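Local coordinates for protein DNA polymerase (Bacillus phage phi29, PDB 1XI1) that replicates the viral genome by protein-primed, highly processive strand-displacement synthesis and proofreads its product with a 3'-5' exonuclease, at residues Trp25-Met30 against Glu37-Asn42; Met8-Phe13 against Asn168-Ile173; Glu296-Thr301 against Lys337-Leu342. The protein carries 2 engineered substitutions. One frame throughout, in Å; residues are numbered along the deposited sequence.

Interaction 1: Trp25-Met30 against Glu37-Asn42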
loop_
_atom_site.group_PDB
_atom_site.type_symbol
_atom_site.label_atom_id
_atom_site.label_comp_id
_atom_site.label_asym_id
_atom_site.label_seq_id
_atom_site.Cartn_x
_atom_site.Cartn_y
_atom_site.Cartn_z
ATOM N N TRP C 25 -19.463 23.201 0.241
ATOM C CA TRP C 25 -19.877 24.398 0.968
ATOM C C TRP C 25 -18.705 25.214 1.515
ATOM O O TRP C 25 -18.896 26.315 2.034
ATOM C CB TRP C 25 -20.847 24.056 2.100
ATOM C CG TRP C 25 -20.291 23.150 3.155
ATOM C CD1 TRP C 25 -20.413 21.795 3.217
ATOM C CD2 TRP C 25 -19.572 23.543 4.330
ATOM N NE1 TRP C 25 -19.823 21.316 4.363
ATOM C CE2 TRP C 25 -19.301 22.367 5.065
ATOM C CE3 TRP C 25 -19.136 24.777 4.837
ATOM C CZ2 TRP C 25 -18.613 22.385 6.282
ATOM C CZ3 TRP C 25 -18.449 24.795 6.051
ATOM C CH2 TRP C 25 -18.198 23.604 6.758
ATOM N N ALA C 26 -17.494 24.680 1.397
ATOM C CA ALA C 26 -16.293 25.392 1.842
ATOM C C ALA C 26 -15.055 24.837 1.146
ATOM O O ALA C 26 -14.928 23.629 0.930
ATOM C CB ALA C 26 -16.126 25.277 3.355
ATOM N N TYR C 27 -14.146 25.723 0.782
ATOM C CA TYR C 27 -12.920 25.294 0.153
ATOM C C TYR C 27 -11.786 26.099 0.781
ATOM O O TYR C 27 -12.023 27.057 1.530
ATOM C CB TYR C 27 -12.971 25.543 -1.355
ATOM C CG TYR C 27 -12.792 26.988 -1.742
ATOM C CD1 TYR C 27 -11.535 27.599 -1.690
ATOM C CD2 TYR C 27 -13.889 27.767 -2.097
ATOM C CE1 TYR C 27 -11.382 28.959 -1.973
ATOM C CE2 TYR C 27 -13.750 29.121 -2.384
ATOM C CZ TYR C 27 -12.501 29.714 -2.320
ATOM O OH TYR C 27 -12.392 31.058 -2.594
ATOM N N GLY C 28 -10.558 25.700 0.465
ATOM C CA GLY C 28 -9.396 26.398 0.965
ATOM C C GLY C 28 -8.124 25.938 0.293
ATOM O O GLY C 28 -7.958 24.747 0.019
ATOM N N TYR C 29 -7.244 26.891 0.005
ATOM C CA TYR C 29 -5.947 26.595 -0.589
ATOM C C TYR C 29 -4.888 27.429 0.151
ATOM O O TYR C 29 -5.154 28.577 0.519
ATOM C CB TYR C 29 -5.922 26.860 -2.124
ATOM C CG TYR C 29 -6.048 28.331 -2.527
ATOM C CD1 TYR C 29 -5.007 29.239 -2.265
ATOM C CD2 TYR C 29 -7.205 28.819 -3.134
ATOM C CE1 TYR C 29 -5.132 30.595 -2.589
ATOM C CE2 TYR C 29 -7.337 30.156 -3.459
ATOM C CZ TYR C 29 -6.307 31.041 -3.180
ATOM O OH TYR C 29 -6.467 32.370 -3.504
ATOM N N MET C 30 -3.708 26.847 0.367
ATOM C CA MET C 30 -2.605 27.531 1.048
ATOM C C MET C 30 -1.323 27.260 0.278
ATOM O O MET C 30 -1.118 26.151 -0.234
ATOM C CB MET C 30 -2.437 27.023 2.487
ATOM C CG MET C 30 -1.298 27.709 3.268
ATOM S SD MET C 30 -1.122 27.064 4.962
ATOM C CE MET C 30 -2.609 27.654 5.739
ATOM N N GLU C 37 0.061 32.944 2.397
ATOM C CA GLU C 37 -0.823 33.075 1.245
ATOM C C GLU C 37 -1.842 31.935 1.286
ATOM O O GLU C 37 -1.485 30.764 1.168
ATOM C CB GLU C 37 -0.019 32.987 -0.045
ATOM C CG GLU C 37 -0.842 33.253 -1.268
ATOM C CD GLU C 37 -0.216 32.677 -2.513
ATOM O OE1 GLU C 37 0.975 32.946 -2.768
ATOM O OE2 GLU C 37 -0.926 31.953 -3.238
ATOM N N TYR C 38 -3.109 32.276 1.465
ATOM C CA TYR C 38 -4.154 31.263 1.529
ATOM C C TYR C 38 -5.540 31.915 1.491
ATOM O O TYR C 38 -5.687 33.099 1.799
ATOM C CB TYR C 38 -3.991 30.438 2.806
ATOM C CG TYR C 38 -4.322 31.198 4.064
ATOM C CD1 TYR C 38 -5.606 31.165 4.598
ATOM C CD2 TYR C 38 -3.360 31.985 4.701
ATOM C CE1 TYR C 38 -5.933 31.897 5.737
ATOM C CE2 TYR C 38 -3.675 32.726 5.842
ATOM C CZ TYR C 38 -4.966 32.678 6.355
ATOM O OH TYR C 38 -5.307 33.421 7.470
ATOM N N LYS C 39 -6.552 31.133 1.119
ATOM C CA LYS C 39 -7.924 31.625 1.017
ATOM C C LYS C 39 -8.947 30.553 1.376
ATOM O O LYS C 39 -8.777 29.378 1.043
ATOM C CB LYS C 39 -8.189 32.114 -0.408
ATOM C CG LYS C 39 -9.638 32.479 -0.694
ATOM C CD LYS C 39 -9.892 33.967 -0.569
ATOM C CE LYS C 39 -11.372 34.288 -0.763
ATOM N NZ LYS C 39 -11.660 35.749 -0.720
ATOM N N ILE C 40 -10.005 30.964 2.065
ATOM C CA ILE C 40 -11.072 30.057 2.451
ATOM C C ILE C 40 -12.396 30.695 2.029
ATOM O O ILE C 40 -12.754 31.767 2.517
ATOM C CB ILE C 40 -11.062 29.795 3.977
ATOM C CG1 ILE C 40 -9.808 28.994 4.351
ATOM C CG2 ILE C 40 -12.340 29.050 4.401
ATOM C CD1 ILE C 40 -9.678 28.681 5.832
ATOM N N GLY C 41 -13.108 30.041 1.108
ATOM C CA GLY C 41 -14.373 30.570 0.626
ATOM C C GLY C 41 -15.498 29.557 0.660
ATOM O O GLY C 41 -15.282 28.414 1.039
ATOM N N ASN C 42 -16.702 29.962 0.265
ATOM C CA ASN C 42 -17.825 29.034 0.292
ATOM C C ASN C 42 -18.455 28.826 -1.083
ATOM O O ASN C 42 -19.629 28.460 -1.181
ATOM C CB ASN C 42 -18.886 29.522 1.294
ATOM C CG ASN C 42 -19.749 30.656 0.741
ATOM O OD1 ASN C 42 -19.279 31.499 -0.024
ATOM N ND2 ASN C 42 -21.018 30.683 1.142
#
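The Y27 ring lies with one face over the backbone of G41, whose CA comes within 3.4 Å of CE2, while the Y29 ring sets a face over the N of K39 and rests CZ on K39 CB at 3.5 Å. Both tyrosines hold CG between their own backbone N and carbonyl carbon (chi1 75° and 67°), which lays the rings across the neighbouring strand. W50 stacks on Y29, F47 meets the ring of Y27, and the Y27 hydroxyl is hydrogen-bonded to E46. K39 passes between the two rings, its CG 3.6 Å from Y27 OH, before its chain bends away at chi2. On the other face of the sheet M30 and Y38 run side by side, CB to CB 3.8 Å, and I40 reaches helix 160-182. Backbone hydrogen bonds join the strands: Y29 and K39 bond both ways. Y27 N reaches G41 O at 2.9 Å. Along its other edge strand 24-31 pairs with strand 8-15, where W25 and A26 together oppose E14 in a classic bulge. The whole is an antiparallel beta hairpin whose strand 38-41 forms one edge of the mixed sheet in the 3'-5' exonuclease region.

Interaction 2: Met8-Phe13 against Asn168-Ile173. Engineered in segment 8-13: A12 (natural residue Asp). With MG (magnesium ion), chain E.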
loop_
_atom_site.group_PDB
_atom_site.type_symbol
_atom_site.label_atom_id
_atom_site.label_comp_id
_atom_site.label_asym_id
_atom_site.label_seq_id
_atom_site.Cartn_x
_atom_site.Cartn_y
_atom_site.Cartn_z
ATOM N N MET C 8 2.932 25.770 -5.604
ATOM C CA MET C 8 2.339 24.545 -5.078
ATOM C C MET C 8 1.388 24.887 -3.957
ATOM O O MET C 8 1.770 25.607 -3.034
ATOM C CB MET C 8 3.431 23.618 -4.529
ATOM C CG MET C 8 4.605 23.413 -5.480
ATOM S SD MET C 8 5.773 22.159 -4.921
ATOM C CE MET C 8 6.976 23.188 -4.080
ATOM N N TYR C 9 0.161 24.367 -4.022
ATOM C CA TYR C 9 -0.827 24.631 -2.979
ATOM C C TYR C 9 -1.389 23.385 -2.324
ATOM O O TYR C 9 -1.414 22.314 -2.929
ATOM C CB TYR C 9 -2.002 25.436 -3.522
ATOM C CG TYR C 9 -1.629 26.812 -3.975
ATOM C CD1 TYR C 9 -0.964 27.006 -5.189
ATOM C CD2 TYR C 9 -1.932 27.927 -3.192
ATOM C CE1 TYR C 9 -0.614 28.273 -5.613
ATOM C CE2 TYR C 9 -1.584 29.211 -3.609
ATOM C CZ TYR C 9 -0.927 29.372 -4.822
ATOM O OH TYR C 9 -0.601 30.626 -5.272
ATOM N N SER C 10 -1.843 23.547 -1.081
ATOM C CA SER C 10 -2.453 22.469 -0.306
ATOM C C SER C 10 -3.929 22.843 -0.204
ATOM O O SER C 10 -4.283 23.789 0.502
ATOM C CB SER C 10 -1.838 22.396 1.091
ATOM O OG SER C 10 -2.683 21.688 1.996
ATOM N N CYS C 11 -4.785 22.093 -0.896
ATOM C CA CYS C 11 -6.213 22.385 -0.924
ATOM C C CYS C 11 -7.111 21.388 -0.241
ATOM O O CYS C 11 -6.720 20.264 0.048
ATOM C CB CYS C 11 -6.675 22.514 -2.366
ATOM S SG CYS C 11 -5.540 23.418 -3.396
ATOM N N ALA C 12 -8.342 21.815 -0.009
ATOM C CA ALA C 12 -9.323 20.966 0.621
ATOM C C ALA C 12 -10.727 21.505 0.374
ATOM O O ALA C 12 -10.902 22.704 0.129
ATOM C CB ALA C 12 -9.046 20.865 2.105
ATOM N N PHE C 13 -11.710 20.606 0.421
ATOM C CA PHE C 13 -13.124 20.938 0.237
ATOM C C PHE C 13 -13.896 20.435 1.452
ATOM O O PHE C 13 -13.436 19.546 2.183
ATOM C CB PHE C 13 -13.740 20.217 -0.961
ATOM C CG PHE C 13 -13.345 20.762 -2.288
ATOM C CD1 PHE C 13 -13.419 19.967 -3.429
ATOM C CD2 PHE C 13 -12.922 22.072 -2.411
ATOM C CE1 PHE C 13 -13.065 20.464 -4.682
ATOM C CE2 PHE C 13 -12.567 22.581 -3.662
ATOM C CZ PHE C 13 -12.641 21.771 -4.798
ATOM N N ASN C 168 -6.571 24.850 9.385
ATOM C CA ASN C 168 -5.698 23.896 10.059
ATOM C C ASN C 168 -5.460 22.656 9.185
ATOM O O ASN C 168 -4.313 22.258 8.971
ATOM C CB ASN C 168 -6.299 23.473 11.409
ATOM C CG ASN C 168 -5.321 22.659 12.264
ATOM O OD1 ASN C 168 -5.724 21.749 12.993
ATOM N ND2 ASN C 168 -4.036 23.000 12.189
ATOM N N ASP C 169 -6.536 22.053 8.682
ATOM C CA ASP C 169 -6.403 20.859 7.853
ATOM C C ASP C 169 -5.479 21.077 6.670
ATOM O O ASP C 169 -4.609 20.255 6.408
ATOM C CB ASP C 169 -7.762 20.374 7.336
ATOM C CG ASP C 169 -8.558 19.619 8.388
ATOM O OD1 ASP C 169 -7.953 18.888 9.211
ATOM O OD2 ASP C 169 -9.799 19.742 8.378
ATOM N N ILE C 170 -5.656 22.176 5.951
ATOM C CA ILE C 170 -4.802 22.410 4.804
ATOM C C ILE C 170 -3.413 22.845 5.224
ATOM O O ILE C 170 -2.463 22.706 4.455
ATOM C CB ILE C 170 -5.377 23.482 3.868
ATOM C CG1 ILE C 170 -5.576 24.794 4.631
ATOM C CG2 ILE C 170 -6.668 22.991 3.253
ATOM C CD1 ILE C 170 -6.089 25.940 3.778
ATOM N N GLN C 171 -3.280 23.381 6.431
ATOM C CA GLN C 171 -1.959 23.822 6.870
ATOM C C GLN C 171 -1.116 22.615 7.275
ATOM O O GLN C 171 0.080 22.551 6.972
ATOM C CB GLN C 171 -2.068 24.817 8.038
ATOM C CG GLN C 171 -0.764 25.550 8.315
ATOM C CD GLN C 171 -0.882 26.653 9.364
ATOM O OE1 GLN C 171 -0.157 27.645 9.302
ATOM N NE2 GLN C 171 -1.780 26.477 10.336
ATOM N N ILE C 172 -1.747 21.660 7.954
ATOM C CA ILE C 172 -1.053 20.459 8.371
ATOM C C ILE C 172 -0.428 19.771 7.165
ATOM O O ILE C 172 0.705 19.307 7.226
ATOM C CB ILE C 172 -2.001 19.476 9.035
ATOM C CG1 ILE C 172 -2.478 20.046 10.369
ATOM C CG2 ILE C 172 -1.306 18.141 9.197
ATOM C CD1 ILE C 172 -3.496 19.186 11.089
ATOM N N ILE C 173 -1.172 19.700 6.068
ATOM C CA ILE C 173 -0.659 19.063 4.857
ATOM C C ILE C 173 0.409 19.943 4.227
ATOM O O ILE C 173 1.426 19.450 3.720
ATOM C CB ILE C 173 -1.789 18.801 3.836
ATOM C CG1 ILE C 173 -2.764 17.759 4.408
ATOM C CG2 ILE C 173 -1.198 18.362 2.494
ATOM C CD1 ILE C 173 -2.116 16.417 4.820
HETATM MG MG MG E . -11.903 19.306 9.456
#
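S10 holds OG anti to its own backbone N (chi1 161°), and I170 turns CG2 anti to its carbonyl carbon, with CG1 between N and C (chi1 58°); these rotations send the serine hydroxyl to the helix backbone and the isoleucine methyl to the strand. S10 OG donates to I170 O at 2.7 Å, lying in the carbonyl plane on a lone pair. The bond therefore comes in from one side of the carbonyl and ties the strand directly to the helix main chain. I173 packs against the same hydroxyl, its CB 3.5 Å from S10 OG and its CG2 methyl close behind. Strand 8-15 lies inside the mixed sheet between strands 24-31 and 57-60, and helix 160-182 runs over it, the short segments at 144° with their axes 7.4 Å apart. This strand-helix packing belongs to the ribonuclease H-like fold of the DnaQ-type 3'-5' exonucleases of family B polymerases, beside the metal site. I170 CG2 points between S10 and A12, touching A12 CB at 3.4 Å, tight for two carbons, and lying 3.7 Å from S10 O. A12 is an engineered alanine in place of the natural aspartate, at a position essential for exonucleolysis, so here the strand brings only a methyl group to this point. One residue before I170, D169 turns its carboxylate off the contact and binds the magnesium ion through OD2 at 2.4 Å, while OD1 makes a salt bridge with K131. Farther along the helix, I173 also packs against V130 and I133 of helix 130-136, and against H61.

Interaction 3: Glu296-Thr301 against Lys337-Leu342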
loop_
_atom_site.group_PDB
_atom_site.type_symbol
_atom_site.label_atom_id
_atom_site.label_comp_id
_atom_site.label_asym_id
_atom_site.label_seq_id
_atom_site.Cartn_x
_atom_site.Cartn_y
_atom_site.Cartn_z
ATOM N N GLU C 296 2.969 -34.635 4.130
ATOM C CA GLU C 296 2.351 -34.681 5.436
ATOM C C GLU C 296 3.197 -33.924 6.451
ATOM O O GLU C 296 4.388 -34.198 6.606
ATOM C CB GLU C 296 2.211 -36.134 5.858
ATOM C CG GLU C 296 1.456 -36.344 7.133
ATOM C CD GLU C 296 1.756 -37.692 7.744
ATOM O OE1 GLU C 296 2.891 -37.882 8.236
ATOM O OE2 GLU C 296 0.862 -38.564 7.721
ATOM N N GLY C 297 2.579 -32.971 7.143
ATOM C CA GLY C 297 3.307 -32.206 8.140
ATOM C C GLY C 297 4.018 -30.989 7.580
ATOM O O GLY C 297 4.944 -30.475 8.198
ATOM N N TYR C 298 3.578 -30.517 6.418
ATOM C CA TYR C 298 4.198 -29.364 5.783
ATOM C C TYR C 298 3.171 -28.323 5.395
ATOM O O TYR C 298 2.049 -28.631 5.036
ATOM C CB TYR C 298 4.991 -29.796 4.536
ATOM C CG TYR C 298 6.317 -30.446 4.857
ATOM C CD1 TYR C 298 6.422 -31.825 5.056
ATOM C CD2 TYR C 298 7.462 -29.675 4.994
ATOM C CE1 TYR C 298 7.641 -32.410 5.383
ATOM C CE2 TYR C 298 8.686 -30.246 5.321
ATOM C CZ TYR C 298 8.766 -31.613 5.513
ATOM O OH TYR C 298 9.977 -32.183 5.840
ATOM N N ILE C 299 3.571 -27.073 5.465
ATOM C CA ILE C 299 2.695 -25.982 5.106
ATOM C C ILE C 299 2.594 -25.829 3.578
ATOM O O ILE C 299 3.569 -26.031 2.835
ATOM C CB ILE C 299 3.292 -24.629 5.653
ATOM C CG1 ILE C 299 3.603 -24.745 7.140
ATOM C CG2 ILE C 299 2.369 -23.452 5.395
ATOM C CD1 ILE C 299 4.413 -23.542 7.688
ATOM N N PRO C 300 1.398 -25.520 3.130
ATOM C CA PRO C 300 1.256 -25.232 1.696
ATOM C C PRO C 300 2.227 -24.083 1.256
ATOM O O PRO C 300 2.534 -23.187 2.053
ATOM C CB PRO C 300 -0.239 -24.945 1.550
ATOM C CG PRO C 300 -0.857 -25.547 2.767
ATOM C CD PRO C 300 0.092 -25.262 3.898
ATOM N N THR C 301 2.681 -24.098 0.021
ATOM C CA THR C 301 3.616 -23.128 -0.454
ATOM C C THR C 301 3.224 -22.569 -1.820
ATOM O O THR C 301 3.418 -21.402 -2.127
ATOM C CB THR C 301 4.998 -23.757 -0.534
ATOM O OG1 THR C 301 5.680 -23.559 0.702
ATOM C CG2 THR C 301 5.789 -23.138 -1.680
ATOM N N LYS C 337 10.012 -28.139 -3.442
ATOM C CA LYS C 337 10.568 -29.493 -3.422
ATOM C C LYS C 337 10.592 -30.121 -2.029
ATOM O O LYS C 337 10.479 -31.339 -1.889
ATOM C CB LYS C 337 11.983 -29.488 -4.012
ATOM C CG LYS C 337 12.010 -29.282 -5.528
ATOM C CD LYS C 337 13.367 -28.814 -6.053
ATOM C CE LYS C 337 14.483 -29.756 -5.663
ATOM N NZ LYS C 337 15.623 -29.691 -6.626
ATOM N N GLU C 338 10.736 -29.298 -0.998
ATOM C CA GLU C 338 10.772 -29.821 0.361
ATOM C C GLU C 338 9.382 -30.072 0.930
ATOM O O GLU C 338 9.149 -31.109 1.546
ATOM C CB GLU C 338 11.522 -28.873 1.294
ATOM C CG GLU C 338 11.287 -29.196 2.752
ATOM C CD GLU C 338 11.934 -28.213 3.692
ATOM O OE1 GLU C 338 11.706 -26.996 3.528
ATOM O OE2 GLU C 338 12.665 -28.664 4.603
ATOM N N HIS C 339 8.466 -29.127 0.711
ATOM C CA HIS C 339 7.104 -29.219 1.233
ATOM C C HIS C 339 6.169 -30.124 0.438
ATOM O O HIS C 339 5.142 -30.572 0.968
ATOM C CB HIS C 339 6.466 -27.825 1.341
ATOM C CG HIS C 339 7.019 -26.980 2.453
ATOM N ND1 HIS C 339 6.226 -26.146 3.220
ATOM C CD2 HIS C 339 8.291 -26.779 2.879
ATOM C CE1 HIS C 339 6.988 -25.466 4.062
ATOM N NE2 HIS C 339 8.244 -25.830 3.874
ATOM N N TYR C 340 6.507 -30.403 -0.836
ATOM C CA TYR C 340 5.626 -31.258 -1.636
ATOM C C TYR C 340 6.334 -32.485 -2.204
ATOM O O TYR C 340 7.545 -32.630 -2.112
ATOM C CB TYR C 340 5.034 -30.538 -2.839
ATOM C CG TYR C 340 4.190 -29.323 -2.592
ATOM C CD1 TYR C 340 4.735 -28.194 -2.017
ATOM C CD2 TYR C 340 2.850 -29.302 -2.951
ATOM C CE1 TYR C 340 3.986 -27.060 -1.833
ATOM C CE2 TYR C 340 2.079 -28.167 -2.745
ATOM C CZ TYR C 340 2.668 -27.044 -2.198
ATOM O OH TYR C 340 1.934 -25.899 -2.035
ATOM N N ASP C 341 5.518 -33.361 -2.780
ATOM C CA ASP C 341 5.976 -34.521 -3.478
ATOM C C ASP C 341 5.716 -34.175 -4.928
ATOM O O ASP C 341 4.557 -33.958 -5.324
ATOM C CB ASP C 341 5.193 -35.779 -3.071
ATOM C CG ASP C 341 5.755 -36.455 -1.831
ATOM O OD1 ASP C 341 6.999 -36.560 -1.716
ATOM O OD2 ASP C 341 4.955 -36.896 -0.982
ATOM N N LEU C 342 6.760 -34.114 -5.737
ATOM C CA LEU C 342 6.624 -33.753 -7.144
ATOM C C LEU C 342 6.568 -34.962 -8.040
ATOM O O LEU C 342 7.364 -35.901 -7.877
ATOM C CB LEU C 342 7.745 -32.792 -7.534
ATOM C CG LEU C 342 7.807 -31.513 -6.688
ATOM C CD1 LEU C 342 9.148 -30.808 -6.854
ATOM C CD2 LEU C 342 6.655 -30.584 -7.044
#
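E338 lays its CG against Y298, 3.8 Å from CE2, the two side chains crossing at about a right angle with the carboxylate and ring planes 42° apart. Its carbonyl oxygen stands over one face of the same tyrosine, displaced toward the rim, and also accepts a hydrogen bond from K295. H339 buries more surface here than any other residue. With CG anti to the carbonyl carbon (chi1 -72°), its imidazole turns into the loop, and ND1 donates to I299 O at 2.7 Å. The bond is nearly straight, 173° at the hydrogen; it lies in the ring plane and meets a lone pair in the carbonyl plane, which helps to set the ring's rotation and indicates a proton on ND1. Y298 CD2 sits above one face of this imidazole, 3.7 Å from H339 CD2, but the ring planes meet obliquely. Here helix 330-339 gives way directly to strand 340-356, and the loop that leaves strand 283-294 folds across the junction; both strands belong to the same antiparallel sheet of the polymerization region. Helix 427-447 backs the contact: I442 and Q446 touch H339, and Q446 also bonds the loop backbone at G297 and I299. Y340, the first residue to leave helical geometry, starts with its CB directed away from the loop, yet the ring swings back and its hydroxyl accepts from T301 N at 2.8 Å, the donor lying at the ring edge. I302 N and L316 O also bond this buried hydroxyl, so three backbone groups grip it. Y340 CE1 packs on T301 CB at 3.7 Å. The T301 side chain crosses that of H339 at about a right angle, OG1 3.7 Å from ND1; this oxygen is buried with no partner in the model.

Overall arrangement
Interactions 1 and 2 are neighbours in the exonuclease region, their centres about 9 Å apart, and they share one mixed sheet in which strand 8-15 lies beside strand 24-31. A backbone hydrogen bond between M30 O and S10 N joins the two strands. Along the chain, the hairpin of interaction 1 is nested inside the much longer loop closed by interaction 2, which brings helix 160-182 back over the first strand. Interaction 3 follows later in the sequence, in the polymerization region, with its centre about 60 Å from that of interaction 1 and 53 Å from that of interaction 2, across the chain's centre. The three contacts thus sample two functional regions of one chain, the exonuclease and strand-displacement region and the polymerization region.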